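Local coordinates for GDP-6-deoxy-D-mannose reductase (PDB 6X3B), which probably uses NADPH to reduce GDP-4-dehydro-6-deoxy-D-mannose to GDP-rhamnose, a sugar donor for the O-antigen of lipopolysaccharide, at residues Thr119-Ile123 / Tyr232-Leu236; Pro138-Glu142 / Ala243-Val247; Arg172-Ala176 / Leu235-Ala241; Thr104-Gln109 / Leu161-Trp165. All coordinates share one frame; numbering follows the deposited sequence.

Contact 1: Thr119-Ile123 / Tyr232-Leu236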
loop_
_atom_site.group_PDB
_atom_site.type_symbol
_atom_site.label_atom_id
_atom_site.label_comp_id
_atom_site.label_asym_id
_atom_site.label_seq_id
_atom_site.Cartn_x
_atom_site.Cartn_y
_atom_site.Cartn_z
ATOM N N THR A 119 -8.170 20.171 2.626
ATOM C CA THR A 119 -6.856 19.550 2.740
ATOM C C THR A 119 -6.906 18.383 3.725
ATOM O O THR A 119 -7.421 18.510 4.837
ATOM C CB THR A 119 -5.820 20.589 3.167
ATOM O OG1 THR A 119 -5.662 21.545 2.105
ATOM C CG2 THR A 119 -4.467 19.927 3.435
ATOM N N PHE A 120 -6.396 17.239 3.301
ATOM C CA PHE A 120 -6.363 16.045 4.132
ATOM C C PHE A 120 -4.906 15.642 4.306
ATOM O O PHE A 120 -4.273 15.191 3.350
ATOM C CB PHE A 120 -7.160 14.905 3.496
ATOM C CG PHE A 120 -7.390 13.740 4.424
ATOM C CD1 PHE A 120 -6.413 12.772 4.594
ATOM C CD2 PHE A 120 -8.587 13.622 5.114
ATOM C CE1 PHE A 120 -6.623 11.680 5.458
ATOM C CE2 PHE A 120 -8.819 12.527 5.976
ATOM C CZ PHE A 120 -7.843 11.577 6.157
ATOM N N LEU A 121 -4.378 15.777 5.524
ATOM C CA LEU A 121 -3.007 15.377 5.803
ATOM C C LEU A 121 -3.046 14.027 6.526
ATOM O O LEU A 121 -3.498 13.936 7.675
ATOM C CB LEU A 121 -2.288 16.442 6.627
ATOM C CG LEU A 121 -0.952 16.008 7.241
ATOM C CD1 LEU A 121 0.066 15.619 6.140
ATOM C CD2 LEU A 121 -0.389 17.114 8.138
ATOM N N TYR A 122 -2.589 12.983 5.839
ATOM C CA TYR A 122 -2.534 11.646 6.403
ATOM C C TYR A 122 -1.192 11.470 7.097
ATOM O O TYR A 122 -0.145 11.766 6.513
ATOM C CB TYR A 122 -2.707 10.575 5.326
ATOM C CG TYR A 122 -2.543 9.225 5.933
ATOM C CD1 TYR A 122 -3.502 8.742 6.812
ATOM C CD2 TYR A 122 -1.389 8.474 5.721
ATOM C CE1 TYR A 122 -3.354 7.506 7.422
ATOM C CE2 TYR A 122 -1.227 7.236 6.322
ATOM C CZ TYR A 122 -2.215 6.769 7.186
ATOM O OH TYR A 122 -2.076 5.541 7.798
ATOM N N ILE A 123 -1.221 11.018 8.350
ATOM C CA ILE A 123 -0.007 10.827 9.123
ATOM C C ILE A 123 0.374 9.354 9.011
ATOM O O ILE A 123 -0.292 8.476 9.579
ATOM C CB ILE A 123 -0.170 11.272 10.587
ATOM C CG1 ILE A 123 -0.480 12.788 10.671
ATOM C CG2 ILE A 123 1.114 10.992 11.384
ATOM C CD1 ILE A 123 0.352 13.681 9.691
ATOM N N TYR A 232 3.670 19.356 10.671
ATOM C CA TYR A 232 2.341 19.049 10.127
ATOM C C TYR A 232 1.576 20.320 9.790
ATOM O O TYR A 232 0.896 20.400 8.753
ATOM C CB TYR A 232 1.503 18.213 11.112
ATOM C CG TYR A 232 2.047 16.838 11.434
ATOM C CD1 TYR A 232 3.093 16.278 10.696
ATOM C CD2 TYR A 232 1.516 16.110 12.495
ATOM C CE1 TYR A 232 3.607 15.016 11.021
ATOM C CE2 TYR A 232 2.000 14.850 12.830
ATOM C CZ TYR A 232 3.045 14.301 12.092
ATOM O OH TYR A 232 3.549 13.051 12.404
ATOM N N LEU A 233 1.647 21.319 10.669
ATOM C CA LEU A 233 0.928 22.571 10.407
ATOM C C LEU A 233 1.522 23.317 9.213
ATOM O O LEU A 233 0.788 23.954 8.440
ATOM C CB LEU A 233 0.949 23.447 11.660
ATOM C CG LEU A 233 0.183 22.870 12.867
ATOM C CD1 LEU A 233 0.319 23.806 14.073
ATOM C CD2 LEU A 233 -1.301 22.621 12.535
ATOM N N ARG A 234 2.847 23.278 9.059
ATOM C CA ARG A 234 3.458 23.928 7.890
ATOM C C ARG A 234 3.143 23.175 6.602
ATOM O O ARG A 234 3.030 23.787 5.527
ATOM C CB ARG A 234 4.964 24.048 8.085
ATOM C CG ARG A 234 5.331 24.939 9.268
ATOM C CD ARG A 234 6.758 25.402 9.189
ATOM N NE ARG A 234 6.877 26.501 8.253
ATOM C CZ ARG A 234 6.716 27.777 8.580
ATOM N NH1 ARG A 234 6.434 28.107 9.833
ATOM N NH2 ARG A 234 6.826 28.717 7.649
ATOM N N LEU A 235 2.959 21.856 6.698
ATOM C CA LEU A 235 2.492 21.103 5.542
ATOM C C LEU A 235 1.084 21.531 5.145
ATOM O O LEU A 235 0.797 21.713 3.950
ATOM C CB LEU A 235 2.554 19.603 5.838
ATOM C CG LEU A 235 3.947 18.999 5.686
ATOM C CD1 LEU A 235 3.965 17.542 6.182
ATOM C CD2 LEU A 235 4.392 19.096 4.236
ATOM N N LEU A 236 0.181 21.676 6.131
ATOM C CA LEU A 236 -1.157 22.187 5.833
ATOM C C LEU A 236 -1.075 23.535 5.131
ATOM O O LEU A 236 -1.858 23.812 4.217
ATOM C CB LEU A 236 -1.977 22.348 7.112
ATOM C CG LEU A 236 -2.319 21.085 7.910
ATOM C CD1 LEU A 236 -3.202 21.480 9.098
ATOM C CD2 LEU A 236 -3.059 20.085 7.031
#

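Contact 2: Pro138-Glu142 / Ala243-Val247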
loop_
_atom_site.group_PDB
_atom_site.type_symbol
_atom_site.label_atom_id
_atom_site.label_comp_id
_atom_site.label_asym_id
_atom_site.label_seq_id
_atom_site.Cartn_x
_atom_site.Cartn_y
_atom_site.Cartn_z
ATOM N N PRO A 138 21.014 9.395 3.541
ATOM C CA PRO A 138 19.765 9.523 4.303
ATOM C C PRO A 138 18.543 9.138 3.481
ATOM O O PRO A 138 18.509 9.382 2.271
ATOM C CB PRO A 138 19.728 11.010 4.663
ATOM C CG PRO A 138 20.426 11.681 3.499
ATOM C CD PRO A 138 21.495 10.697 3.038
ATOM N N ILE A 139 17.542 8.560 4.148
ATOM C CA ILE A 139 16.351 8.071 3.457
ATOM C C ILE A 139 15.594 9.227 2.826
ATOM O O ILE A 139 15.281 10.216 3.490
ATOM C CB ILE A 139 15.446 7.312 4.440
ATOM C CG1 ILE A 139 16.167 6.081 4.990
ATOM C CG2 ILE A 139 14.102 6.979 3.778
ATOM C CD1 ILE A 139 15.375 5.355 6.022
ATOM N N HIS A 140 15.280 9.099 1.542
ATOM C CA HIS A 140 14.525 10.115 0.827
ATOM C C HIS A 140 13.246 9.494 0.278
ATOM O O HIS A 140 13.109 8.267 0.189
ATOM C CB HIS A 140 15.358 10.726 -0.299
ATOM C CG HIS A 140 15.851 9.715 -1.279
ATOM N ND1 HIS A 140 15.234 9.493 -2.491
ATOM C CD2 HIS A 140 16.879 8.834 -1.213
ATOM C CE1 HIS A 140 15.872 8.530 -3.136
ATOM N NE2 HIS A 140 16.870 8.112 -2.381
ATOM N N GLU A 141 12.304 10.359 -0.106
ATOM C CA GLU A 141 10.960 9.906 -0.448
ATOM C C GLU A 141 10.899 9.111 -1.751
ATOM O O GLU A 141 9.854 8.524 -2.050
ATOM C CB GLU A 141 10.017 11.107 -0.532
ATOM C CG GLU A 141 9.755 11.786 0.819
ATOM C CD GLU A 141 10.809 12.812 1.196
ATOM O OE1 GLU A 141 11.914 12.817 0.603
ATOM O OE2 GLU A 141 10.533 13.615 2.120
ATOM N N GLU A 142 11.970 9.072 -2.531
ATOM C CA GLU A 142 11.967 8.305 -3.771
ATOM C C GLU A 142 12.459 6.882 -3.561
ATOM O O GLU A 142 12.520 6.098 -4.518
ATOM C CB GLU A 142 12.820 9.013 -4.833
ATOM C CG GLU A 142 12.196 10.295 -5.333
ATOM C CD GLU A 142 10.802 10.069 -5.886
ATOM O OE1 GLU A 142 10.628 9.112 -6.668
ATOM O OE2 GLU A 142 9.878 10.840 -5.529
ATOM N N ALA A 243 1.748 15.044 -2.592
ATOM C CA ALA A 243 3.140 14.757 -2.271
ATOM C C ALA A 243 3.282 14.069 -0.912
ATOM O O ALA A 243 2.464 14.262 -0.007
ATOM C CB ALA A 243 3.986 16.032 -2.302
ATOM N N VAL A 244 4.344 13.265 -0.797
ATOM C CA VAL A 244 4.749 12.573 0.423
ATOM C C VAL A 244 5.983 13.265 0.992
ATOM O O VAL A 244 6.951 13.513 0.264
ATOM C CB VAL A 244 5.054 11.094 0.132
ATOM C CG1 VAL A 244 5.603 10.394 1.367
ATOM C CG2 VAL A 244 3.820 10.389 -0.416
ATOM N N TYR A 245 5.966 13.552 2.298
ATOM C CA TYR A 245 7.077 14.235 2.956
ATOM C C TYR A 245 7.566 13.444 4.157
ATOM O O TYR A 245 6.759 13.106 5.032
ATOM C CB TYR A 245 6.659 15.631 3.434
ATOM C CG TYR A 245 6.210 16.524 2.323
ATOM C CD1 TYR A 245 4.889 16.529 1.899
ATOM C CD2 TYR A 245 7.115 17.362 1.689
ATOM C CE1 TYR A 245 4.477 17.352 0.866
ATOM C CE2 TYR A 245 6.725 18.181 0.660
ATOM C CZ TYR A 245 5.415 18.181 0.258
ATOM O OH TYR A 245 5.067 19.022 -0.754
ATOM N N ASN A 246 8.875 13.169 4.211
ATOM C CA ASN A 246 9.495 12.747 5.466
ATOM C C ASN A 246 9.441 13.889 6.475
ATOM O O ASN A 246 9.676 15.046 6.128
ATOM C CB ASN A 246 10.958 12.370 5.269
ATOM C CG ASN A 246 11.143 11.095 4.468
ATOM O OD1 ASN A 246 10.226 10.267 4.343
ATOM N ND2 ASN A 246 12.345 10.922 3.941
ATOM N N VAL A 247 9.168 13.553 7.729
ATOM C CA VAL A 247 9.278 14.507 8.833
ATOM C C VAL A 247 10.325 13.930 9.781
ATOM O O VAL A 247 10.061 12.963 10.506
ATOM C CB VAL A 247 7.935 14.752 9.532
ATOM C CG1 VAL A 247 8.122 15.715 10.739
ATOM C CG2 VAL A 247 6.882 15.329 8.533
HETATM O O HOH W 1 11.063 15.818 3.757
#

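Contact 3: Arg172-Ala176 / Leu235-Ala241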
loop_
_atom_site.group_PDB
_atom_site.type_symbol
_atom_site.label_atom_id
_atom_site.label_comp_id
_atom_site.label_asym_id
_atom_site.label_seq_id
_atom_site.Cartn_x
_atom_site.Cartn_y
_atom_site.Cartn_z
ATOM N N ARG A 172 -6.913 18.294 -1.805
ATOM C CA ARG A 172 -5.496 18.501 -1.516
ATOM C C ARG A 172 -5.082 17.501 -0.438
ATOM O O ARG A 172 -5.334 17.712 0.757
ATOM C CB ARG A 172 -5.253 19.937 -1.060
ATOM C CG ARG A 172 -3.807 20.244 -0.684
ATOM C CD ARG A 172 -3.553 21.751 -0.700
ATOM N NE ARG A 172 -2.236 22.127 -0.196
ATOM C CZ ARG A 172 -2.019 22.531 1.053
ATOM N NH1 ARG A 172 -3.033 22.581 1.913
ATOM N NH2 ARG A 172 -0.809 22.894 1.444
ATOM N N VAL A 173 -4.448 16.404 -0.857
ATOM C CA VAL A 173 -4.016 15.337 0.033
ATOM C C VAL A 173 -2.511 15.417 0.195
ATOM O O VAL A 173 -1.769 15.506 -0.794
ATOM C CB VAL A 173 -4.427 13.954 -0.496
ATOM C CG1 VAL A 173 -3.861 12.874 0.409
ATOM C CG2 VAL A 173 -5.944 13.878 -0.583
ATOM N N LEU A 174 -2.065 15.366 1.441
ATOM C CA LEU A 174 -0.659 15.361 1.785
ATOM C C LEU A 174 -0.376 14.160 2.678
ATOM O O LEU A 174 -1.237 13.721 3.455
ATOM C CB LEU A 174 -0.276 16.637 2.534
ATOM C CG LEU A 174 -0.771 17.947 1.913
ATOM C CD1 LEU A 174 -0.755 19.038 2.988
ATOM C CD2 LEU A 174 0.142 18.322 0.748
ATOM N N VAL A 175 0.837 13.632 2.565
ATOM C CA VAL A 175 1.278 12.513 3.383
ATOM C C VAL A 175 2.556 12.922 4.100
ATOM O O VAL A 175 3.501 13.424 3.476
ATOM C CB VAL A 175 1.496 11.239 2.543
ATOM C CG1 VAL A 175 2.225 10.202 3.370
ATOM C CG2 VAL A 175 0.165 10.686 2.086
ATOM N N ALA A 176 2.587 12.704 5.406
ATOM C CA ALA A 176 3.791 12.888 6.190
ATOM C C ALA A 176 4.264 11.535 6.693
ATOM O O ALA A 176 3.449 10.734 7.157
ATOM C CB ALA A 176 3.533 13.820 7.374
ATOM N N LEU A 235 2.959 21.856 6.698
ATOM C CA LEU A 235 2.492 21.103 5.542
ATOM C C LEU A 235 1.084 21.531 5.145
ATOM O O LEU A 235 0.797 21.713 3.950
ATOM C CB LEU A 235 2.554 19.603 5.838
ATOM C CG LEU A 235 3.947 18.999 5.686
ATOM C CD1 LEU A 235 3.965 17.542 6.182
ATOM C CD2 LEU A 235 4.392 19.096 4.236
ATOM N N LEU A 236 0.181 21.676 6.131
ATOM C CA LEU A 236 -1.157 22.187 5.833
ATOM C C LEU A 236 -1.075 23.535 5.131
ATOM O O LEU A 236 -1.858 23.812 4.217
ATOM C CB LEU A 236 -1.977 22.348 7.112
ATOM C CG LEU A 236 -2.319 21.085 7.910
ATOM C CD1 LEU A 236 -3.202 21.480 9.098
ATOM C CD2 LEU A 236 -3.059 20.085 7.031
ATOM N N SER A 237 -0.149 24.390 5.566
ATOM C CA SER A 237 -0.053 25.721 4.969
ATOM C C SER A 237 0.620 25.703 3.602
ATOM O O SER A 237 0.266 26.514 2.742
ATOM C CB SER A 237 0.721 26.673 5.880
ATOM O OG SER A 237 -0.004 26.953 7.058
ATOM N N HIS A 238 1.589 24.812 3.381
ATOM C CA HIS A 238 2.500 24.974 2.249
ATOM C C HIS A 238 2.729 23.718 1.413
ATOM O O HIS A 238 3.332 23.831 0.337
ATOM C CB HIS A 238 3.874 25.486 2.726
ATOM C CG HIS A 238 3.811 26.731 3.566
ATOM N ND1 HIS A 238 3.295 27.926 3.097
ATOM C CD2 HIS A 238 4.237 26.975 4.828
ATOM C CE1 HIS A 238 3.382 28.842 4.048
ATOM N NE2 HIS A 238 3.955 28.294 5.106
ATOM N N GLY A 239 2.294 22.539 1.864
ATOM C CA GLY A 239 2.604 21.314 1.139
ATOM C C GLY A 239 1.959 21.253 -0.237
ATOM O O GLY A 239 0.949 21.894 -0.529
ATOM N N GLU A 240 2.574 20.471 -1.120
ATOM C CA GLU A 240 2.054 20.295 -2.474
ATOM C C GLU A 240 1.082 19.126 -2.513
ATOM O O GLU A 240 1.432 18.019 -2.096
ATOM C CB GLU A 240 3.183 20.045 -3.473
ATOM C CG GLU A 240 4.157 21.191 -3.572
ATOM C CD GLU A 240 4.739 21.355 -4.976
ATOM O OE1 GLU A 240 5.487 22.335 -5.204
ATOM O OE2 GLU A 240 4.445 20.507 -5.847
ATOM N N ALA A 241 -0.131 19.377 -3.018
ATOM C CA ALA A 241 -1.133 18.327 -3.185
ATOM C C ALA A 241 -0.519 17.103 -3.852
ATOM O O ALA A 241 0.224 17.222 -4.831
ATOM C CB ALA A 241 -2.311 18.849 -4.023
HETATM O O HOH W 2 -1.081 22.030 -3.066
#

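Contact 4: Thr104-Gln109 / Leu161-Trp165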
loop_
_atom_site.group_PDB
_atom_site.type_symbol
_atom_site.label_atom_id
_atom_site.label_comp_id
_atom_site.label_asym_id
_atom_site.label_seq_id
_atom_site.Cartn_x
_atom_site.Cartn_y
_atom_site.Cartn_z
ATOM N N THR A 104 -9.625 4.662 7.900
ATOM C CA THR A 104 -9.322 5.840 7.098
ATOM C C THR A 104 -10.319 5.996 5.956
ATOM O O THR A 104 -10.799 7.105 5.678
ATOM C CB THR A 104 -7.892 5.739 6.588
ATOM O OG1 THR A 104 -7.017 5.807 7.722
ATOM C CG2 THR A 104 -7.581 6.883 5.597
ATOM N N LEU A 105 -10.686 4.885 5.319
ATOM C CA LEU A 105 -11.692 4.949 4.267
ATOM C C LEU A 105 -13.029 5.426 4.811
ATOM O O LEU A 105 -13.709 6.246 4.179
ATOM C CB LEU A 105 -11.855 3.588 3.601
ATOM C CG LEU A 105 -13.036 3.526 2.623
ATOM C CD1 LEU A 105 -12.807 4.400 1.353
ATOM C CD2 LEU A 105 -13.332 2.088 2.242
ATOM N N ASN A 106 -13.445 4.913 5.980
ATOM C CA ASN A 106 -14.708 5.381 6.538
ATOM C C ASN A 106 -14.657 6.877 6.808
ATOM O O ASN A 106 -15.621 7.600 6.523
ATOM C CB ASN A 106 -15.058 4.615 7.820
ATOM C CG ASN A 106 -15.401 3.171 7.554
ATOM O OD1 ASN A 106 -15.819 2.815 6.446
ATOM N ND2 ASN A 106 -15.237 2.324 8.573
ATOM N N LEU A 107 -13.547 7.362 7.364
ATOM C CA LEU A 107 -13.402 8.803 7.581
ATOM C C LEU A 107 -13.500 9.580 6.268
ATOM O O LEU A 107 -14.199 10.595 6.181
ATOM C CB LEU A 107 -12.071 9.083 8.265
ATOM C CG LEU A 107 -11.687 10.549 8.404
ATOM C CD1 LEU A 107 -12.676 11.254 9.343
ATOM C CD2 LEU A 107 -10.265 10.593 8.944
ATOM N N LEU A 108 -12.779 9.131 5.237
ATOM C CA LEU A 108 -12.815 9.830 3.954
ATOM C C LEU A 108 -14.235 9.886 3.400
ATOM O O LEU A 108 -14.704 10.947 2.974
ATOM C CB LEU A 108 -11.867 9.128 2.976
ATOM C CG LEU A 108 -10.377 9.284 3.321
ATOM C CD1 LEU A 108 -9.527 8.288 2.494
ATOM C CD2 LEU A 108 -9.919 10.733 3.060
ATOM N N GLN A 109 -14.964 8.763 3.466
ATOM C CA GLN A 109 -16.328 8.736 2.939
ATOM C C GLN A 109 -17.270 9.628 3.743
ATOM O O GLN A 109 -18.159 10.279 3.167
ATOM C CB GLN A 109 -16.843 7.300 2.910
ATOM C CG GLN A 109 -16.027 6.452 1.968
ATOM C CD GLN A 109 -16.636 5.115 1.739
ATOM O OE1 GLN A 109 -16.927 4.376 2.700
ATOM N NE2 GLN A 109 -16.814 4.760 0.469
ATOM N N LEU A 161 -4.308 4.860 -0.432
ATOM C CA LEU A 161 -5.730 5.172 -0.436
ATOM C C LEU A 161 -5.961 6.681 -0.390
ATOM O O LEU A 161 -6.678 7.238 -1.238
ATOM C CB LEU A 161 -6.425 4.479 0.748
ATOM C CG LEU A 161 -7.907 4.858 0.906
ATOM C CD1 LEU A 161 -8.719 4.342 -0.295
ATOM C CD2 LEU A 161 -8.483 4.321 2.238
ATOM N N CYS A 162 -5.355 7.366 0.593
ATOM C CA CYS A 162 -5.563 8.817 0.690
ATOM C C CYS A 162 -5.120 9.535 -0.584
ATOM O O CYS A 162 -5.808 10.442 -1.069
ATOM C CB CYS A 162 -4.821 9.379 1.890
ATOM S SG CYS A 162 -5.567 8.833 3.440
ATOM N N LEU A 163 -3.978 9.144 -1.138
ATOM C CA LEU A 163 -3.516 9.805 -2.350
ATOM C C LEU A 163 -4.408 9.480 -3.531
ATOM O O LEU A 163 -4.612 10.337 -4.404
ATOM C CB LEU A 163 -2.069 9.417 -2.642
ATOM C CG LEU A 163 -1.047 9.954 -1.642
ATOM C CD1 LEU A 163 0.281 9.244 -1.797
ATOM C CD2 LEU A 163 -0.891 11.487 -1.784
ATOM N N GLN A 164 -4.953 8.260 -3.574
ATOM C CA GLN A 164 -5.939 7.917 -4.595
ATOM C C GLN A 164 -7.184 8.780 -4.468
ATOM O O GLN A 164 -7.741 9.227 -5.483
ATOM C CB GLN A 164 -6.312 6.438 -4.507
ATOM C CG GLN A 164 -7.341 5.967 -5.532
ATOM C CD GLN A 164 -8.733 5.800 -4.947
ATOM O OE1 GLN A 164 -9.688 6.462 -5.379
ATOM N NE2 GLN A 164 -8.858 4.934 -3.948
ATOM N N TRP A 165 -7.618 9.048 -3.227
ATOM C CA TRP A 165 -8.749 9.942 -3.009
ATOM C C TRP A 165 -8.444 11.343 -3.511
ATOM O O TRP A 165 -9.322 12.022 -4.054
ATOM C CB TRP A 165 -9.130 9.980 -1.523
ATOM C CG TRP A 165 -10.143 8.968 -1.285
ATOM C CD1 TRP A 165 -9.988 7.608 -1.428
ATOM C CD2 TRP A 165 -11.511 9.188 -0.956
ATOM N NE1 TRP A 165 -11.179 6.969 -1.167
ATOM C CE2 TRP A 165 -12.132 7.917 -0.880
ATOM C CE3 TRP A 165 -12.277 10.337 -0.697
ATOM C CZ2 TRP A 165 -13.478 7.764 -0.546
ATOM C CZ3 TRP A 165 -13.615 10.184 -0.376
ATOM C CH2 TRP A 165 -14.205 8.918 -0.308
#

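Contact 1: Thr119-Ile123 / Tyr232-Leu236
T119, L121 and I123 of strand 119-123 meet Y232, L235 and L236 of helix 225-238, the two segments running roughly antiparallel (149°) with their axes 9.6 Å apart at closest approach. At one end the CD1 methyl of I123 sits over the centre of the Y232 ring, 3.6 Å from the centroid and only 7° off the ring normal, a clear CH-pi contact. The other branch, CG2, reaches past the ring to its hydroxyl, 3.3 Å from OH of Y232, so the forked side chain covers both the ring and its end. L121 follows with CG anti to the backbone N (chi1 167°), which carries CD2 to within 3.7 Å of CB of Y232 and lets CD1 approach CD1 of L235. Last comes CD2 of L236, set against CB of L121 at 3.7 Å and against CG2 of T119 at 3.9 Å. I123 also touches the bound NADPH. Strand 119-123 lies between strands 76-79 and 172-182 of the largely parallel sheet; helix 225-238 covers this face, while F120 and Y122 pack on helices 93-114 and 150-169 across the sheet.

Contact 2: Pro138-Glu142 / Ala243-Val247
E141, from the loop between strand 119-123 and helix 150-169, reaches across to V244 and N246 of strand 244-247. Its CB is 4.0 Å from the carbonyl O of V244, and CG comes closer, 3.3 Å from the same V244 O. The chain then bends at chi2 (85°), which lays the carboxylate alongside the amide of N246. The two flat groups come from opposite directions and stack with their planes 14° apart, CD of E141 lying 3.7 Å and OE1 3.9 Å from ND2 of N246. At the tip OE2 takes the backbone N-H of N246 in a short, nearly straight hydrogen bond of 2.7 Å (170° at the hydrogen), received on the anti side of the carboxylate and somewhat out of its plane. OE2 also lies 3.4 Å from CB of N246, tucked in against the residue it binds. A water in reach of OE2 of E141 (2.8 Å) and of N246 O probably links them, though it has more acceptors nearby than protons. The amide is fixed by residues beyond the two segments: OD1 of N246 bonds to the hydroxyl of Y129, and ND2 to the carbonyl of S290. In this setting ND2 of N246 lies 3.1 Å from I139 O, but at an angle too poor for a hydrogen bond. The loop is thereby fastened to strand 244-247, which pairs with strand 172-182; helix 292-298 comes in alongside, its R293 touching E141 and donating to V244 O, while Y245 and V247 pack against helix 225-238.

Contact 3: Arg172-Ala176 / Leu235-Ala241
R172 stretches its side chain from the sheet toward L236, in the last part of helix 225-238, and G239, in the turn that follows, and grips two backbone carbonyls. End-on, NH1 and NH2 both donate to L236 O: the bond from NH1 is 2.9 Å, and that from NH2, at 3.1 Å, arrives well above the carbonyl plane on the same face. NH2 turns its second proton to G239 O at 2.8 Å, which also receives a weak bond from NE. The acceptors lie near the guanidinium plane, so the group is held against rotation about its own end. CG of R172, anti to the backbone N (chi1 178°), starts an extended chain aimed past A241, whose CB it touches. A water accepting from NE of R172 and from the backbone N of A241 adds another link to the chain beyond the helix. Below this, L174 wedges two methyls against backbone, CD1 at 3.2 Å from L235 O and CD2 at 3.1 Å from E240 O. Farther along, CB of A176 touches CD1 of L235 at 3.9 Å.

In the second shell T119 OG1 hydrogen-bonds R172 NH1 and so helps to position the guanidinium. The helix links strands 219-224 and 244-247, which both run parallel to strand 172-182, and the contact packs this beta-alpha-beta connection on the sheet of the Rossmann-like fold found in the NAD(P)-dependent epimerase/dehydratase family.

Contact 4: Thr104-Gln109 / Leu161-Trp165
L105, L108 and Q109 of helix 93-114 pack round L161 and W165 of helix 150-169, two helices of the Rossmann-like fold that lie side by side on one face of its largely parallel sheet. The segments run in nearly the same direction, 22° apart, with the segment axes 10.9 Å apart at closest approach, leaving room for large side chains between them. The indole of W165 fills most of that width. L108 lies along one of its faces: CB sits over the six-membered ring, 3.7 Å from the centroid and 5° off the normal, while CD1 reaches back over the five-membered ring to 3.9 Å from CG of W165. At the far end of the indole, CZ2 of W165 meets CG of Q109 at 3.8 Å, and L105 contributes CD1 there as well. The second bump from this helix is L161. With CG anti to the backbone N (chi1 174°), it pushes CD2 into the hollow between CB of L105, 3.7 Å away, and CD1 of L108.

F120 of the sheet packs beneath L108 and C162, and W171 meets the ring of W165. L105, Q109, L161 and Q164 also touch the second subunit, consistent with the helix-bundle dimer interface common in this family. Beside the sheet, T104, whose OG1 bonds H79 and the carbonyl of N100, turns its methyl to the cysteine: CG2 of T104 lies 3.5 Å from SG of C162.

From the N terminus, residues 104-109 open contact 4, strand 119-123 opens contact 1 and loop 138-142 opens contact 2. Residues 161-165 then close contact 4, which therefore crosses contacts 1 and 2 and is complete before strand segment 172-176 opens contact 3. Helix 225-238 closes contact 1 and then contact 3, the two sharing L235 and L236, and strand 244-247 closes contact 2 last. Contact 3 is thus nested within contact 2, whereas contacts 1 and 2 cross. The sheet separates contact 4 from contacts 1 and 3, with F120 and V173 packing toward contact 4; Y245 joins contact 2 to contact 3.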